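Local coordinates for protein SAM-dependent methyltransferase (Pyrococcus horikoshii, PDB 1WZN) that probably transfers a methyl group from S-adenosyl-L-methionine to an unspecified acceptor, and binds the by-product S-adenosyl-L-homocysteine, at residues 208-212 with 213-217. Sequence-based numbering, arbitrary orientation.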
ATOM      1  N   ASN A 208      23.721  -8.523   6.599  1.00 20.26           N
ATOM      2  CA  ASN A 208      24.295  -8.077   5.336  1.00 21.20           C
ATOM      3  C   ASN A 208      23.494  -8.615   4.159  1.00 21.98           C
ATOM      4  O   ASN A 208      23.110  -9.785   4.142  1.00 23.37           O
ATOM      5  CB  ASN A 208      25.743  -8.556   5.261  1.00 20.82           C
ATOM      6  CG  ASN A 208      26.600  -7.959   6.355  1.00 20.24           C
ATOM      7  OD1 ASN A 208      27.124  -6.855   6.214  1.00 20.70           O
ATOM      8  ND2 ASN A 208      26.728  -8.678   7.466  1.00 21.01           N
ATOM      9  N   ILE A 209      23.250  -7.754   3.178  1.00 21.70           N
ATOM     10  CA  ILE A 209      22.478  -8.114   1.994  1.00 21.07           C
ATOM     11  C   ILE A 209      23.379  -8.479   0.816  1.00 21.63           C
ATOM     12  O   ILE A 209      24.246  -7.695   0.421  1.00 20.33           O
ATOM     13  CB  ILE A 209      21.572  -6.944   1.565  1.00 24.01           C
ATOM     14  CG1 ILE A 209      20.708  -6.500   2.748  1.00 25.66           C
ATOM     15  CG2 ILE A 209      20.701  -7.368   0.385  1.00 24.08           C
ATOM     16  CD1 ILE A 209      19.944  -5.204   2.498  1.00 27.74           C
ATOM     17  N   TYR A 210      23.145  -9.662   0.254  1.00 21.97           N
ATOM     18  CA  TYR A 210      23.923 -10.169  -0.872  1.00 23.42           C
ATOM     19  C   TYR A 210      23.017 -10.696  -1.978  1.00 24.08           C
ATOM     20  O   TYR A 210      21.941 -11.227  -1.703  1.00 25.11           O
ATOM     21  CB  TYR A 210      24.808 -11.334  -0.426  1.00 23.03           C
ATOM     22  CG  TYR A 210      25.897 -10.996   0.561  1.00 20.84           C
ATOM     23  CD1 TYR A 210      27.049 -10.325   0.156  1.00 21.69           C
ATOM     24  CD2 TYR A 210      25.796 -11.388   1.896  1.00 22.30           C
ATOM     25  CE1 TYR A 210      28.078 -10.060   1.054  1.00 19.28           C
ATOM     26  CE2 TYR A 210      26.814 -11.124   2.802  1.00 19.60           C
ATOM     27  CZ  TYR A 210      27.954 -10.460   2.372  1.00 20.88           C
ATOM     28  OH  TYR A 210      28.957 -10.190   3.269  1.00 20.50           O
ATOM     29  N   THR A 211      23.461 -10.563  -3.223  1.00 23.42           N
ATOM     30  CA  THR A 211      22.706 -11.089  -4.352  1.00 23.32           C
ATOM     31  C   THR A 211      23.340 -12.438  -4.655  1.00 22.01           C
ATOM     32  O   THR A 211      24.441 -12.727  -4.185  1.00 21.48           O
ATOM     33  CB  THR A 211      22.848 -10.216  -5.601  1.00 24.33           C
ATOM     34  OG1 THR A 211      24.228 -10.166  -5.989  1.00 24.68           O
ATOM     35  CG2 THR A 211      22.327  -8.803  -5.326  1.00 23.53           C
ATOM     36  N   PRO A 212      22.655 -13.285  -5.431  1.00 22.34           N
ATOM     37  CA  PRO A 212      23.218 -14.598  -5.760  1.00 24.24           C
ATOM     38  C   PRO A 212      24.550 -14.462  -6.495  1.00 25.55           C
ATOM     39  O   PRO A 212      25.500 -15.194  -6.222  1.00 25.61           O
ATOM     40  CB  PRO A 212      22.137 -15.222  -6.635  1.00 23.30           C
ATOM     41  CG  PRO A 212      20.885 -14.651  -6.051  1.00 24.52           C
ATOM     42  CD  PRO A 212      21.247 -13.199  -5.858  1.00 21.04           C
ATOM     43  N   ARG A 213      24.615 -13.514  -7.423  1.00 25.75           N
ATOM     44  CA  ARG A 213      25.838 -13.303  -8.186  1.00 26.65           C
ATOM     45  C   ARG A 213      26.988 -12.861  -7.286  1.00 24.12           C
ATOM     46  O   ARG A 213      28.133 -13.260  -7.498  1.00 24.71           O
ATOM     47  CB  ARG A 213      25.598 -12.271  -9.288  1.00 29.79           C
ATOM     48  CG  ARG A 213      26.793 -12.052 -10.207  1.00 33.21           C
ATOM     49  CD  ARG A 213      26.380 -11.199 -11.392  1.00 35.95           C
ATOM     50  NE  ARG A 213      25.315 -11.853 -12.146  1.00 36.32           N
ATOM     51  CZ  ARG A 213      24.363 -11.209 -12.813  1.00 35.52           C
ATOM     52  NH1 ARG A 213      24.333  -9.883 -12.824  1.00 33.25           N
ATOM     53  NH2 ARG A 213      23.436 -11.897 -13.462  1.00 35.38           N
ATOM     54  N   GLU A 214      26.684 -12.043  -6.282  1.00 23.44           N
ATOM     55  CA  GLU A 214      27.703 -11.574  -5.345  1.00 23.99           C
ATOM     56  C   GLU A 214      28.327 -12.745  -4.604  1.00 24.57           C
ATOM     57  O   GLU A 214      29.547 -12.856  -4.501  1.00 22.88           O
ATOM     58  CB  GLU A 214      27.099 -10.644  -4.299  1.00 25.65           C
ATOM     59  CG  GLU A 214      26.898  -9.219  -4.719  1.00 30.18           C
ATOM     60  CD  GLU A 214      26.242  -8.423  -3.616  1.00 28.97           C
ATOM     61  OE1 GLU A 214      26.254  -7.189  -3.676  1.00 34.60           O
ATOM     62  OE2 GLU A 214      25.708  -9.041  -2.678  1.00 32.78           O
ATOM     63  N   VAL A 215      27.478 -13.610  -4.063  1.00 24.07           N
ATOM     64  CA  VAL A 215      27.975 -14.762  -3.329  1.00 25.37           C
ATOM     65  C   VAL A 215      28.819 -15.651  -4.237  1.00 24.92           C
ATOM     66  O   VAL A 215      29.875 -16.129  -3.825  1.00 27.69           O
ATOM     67  CB  VAL A 215      26.822 -15.579  -2.724  1.00 24.25           C
ATOM     68  CG1 VAL A 215      27.387 -16.728  -1.884  1.00 26.16           C
ATOM     69  CG2 VAL A 215      25.959 -14.675  -1.845  1.00 22.35           C
ATOM     70  N   ARG A 216      28.368 -15.864  -5.471  1.00 25.62           N
ATOM     71  CA  ARG A 216      29.125 -16.691  -6.406  1.00 26.97           C
ATOM     72  C   ARG A 216      30.502 -16.090  -6.678  1.00 27.04           C
ATOM     73  O   ARG A 216      31.511 -16.802  -6.663  1.00 26.77           O
ATOM     74  CB  ARG A 216      28.366 -16.874  -7.727  1.00 29.17           C
ATOM     75  CG  ARG A 216      29.199 -17.581  -8.794  1.00 34.25           C
ATOM     76  CD  ARG A 216      28.392 -17.993 -10.019  1.00 38.03           C
ATOM     77  NE  ARG A 216      27.812 -16.860 -10.731  1.00 42.73           N
ATOM     78  CZ  ARG A 216      28.511 -15.856 -11.252  1.00 44.49           C
ATOM     79  NH1 ARG A 216      29.833 -15.829 -11.146  1.00 46.67           N
ATOM     80  NH2 ARG A 216      27.883 -14.876 -11.883  1.00 45.28           N
ATOM     81  N   LEU A 217      30.548 -14.781  -6.917  1.00 25.69           N
ATOM     82  CA  LEU A 217      31.812 -14.094  -7.180  1.00 24.30           C
ATOM     83  C   LEU A 217      32.755 -14.203  -5.988  1.00 24.90           C
ATOM     84  O   LEU A 217      33.971 -14.327  -6.151  1.00 24.37           O
ATOM     85  CB  LEU A 217      31.568 -12.612  -7.486  1.00 25.01           C
ATOM     86  CG  LEU A 217      30.854 -12.257  -8.789  1.00 25.52           C
ATOM     87  CD1 LEU A 217      30.554 -10.763  -8.802  1.00 24.70           C
ATOM     88  CD2 LEU A 217      31.723 -12.647  -9.984  1.00 29.05           C
TER
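A capping box between T211 and E214 starts the helix 212-219, just after strand 198-208 ends. T211 is the N-cap. Its OG1 lies between its own backbone N and carbonyl carbon (chi1 61°) and accepts from E214 N at 3.1 Å. In return, the E214 side chain crosses that of T211 at about a right angle, and T211 N donates to E214 OE2 at 2.8 Å, although the position of OE2 is less certain. In E214, CG stands beside its own N, anti to the carbonyl carbon (chi1 -81°), which turns the chain back toward T211; the extended remainder carries OE2 to T211 N. The other oxygen, OE1, bonds to Q181. T211 OG1 has a further partner, E214 of the second subunit. An alanine in place of E214 would probably leave T211 N without its side-chain acceptor and remove one of the acceptors of Q181 NE2. Regular helix bonds follow, from V215 N to T211 O (3.2 Å) and R216 N to P212 O (3.0 Å). V215 CG2 packs on Y210 CB at 3.8 Å, while Y210 OH bonds to F119 O. This reciprocal pairing of N-cap and third helix residue is the classic capping box, here placed at a subunit interface.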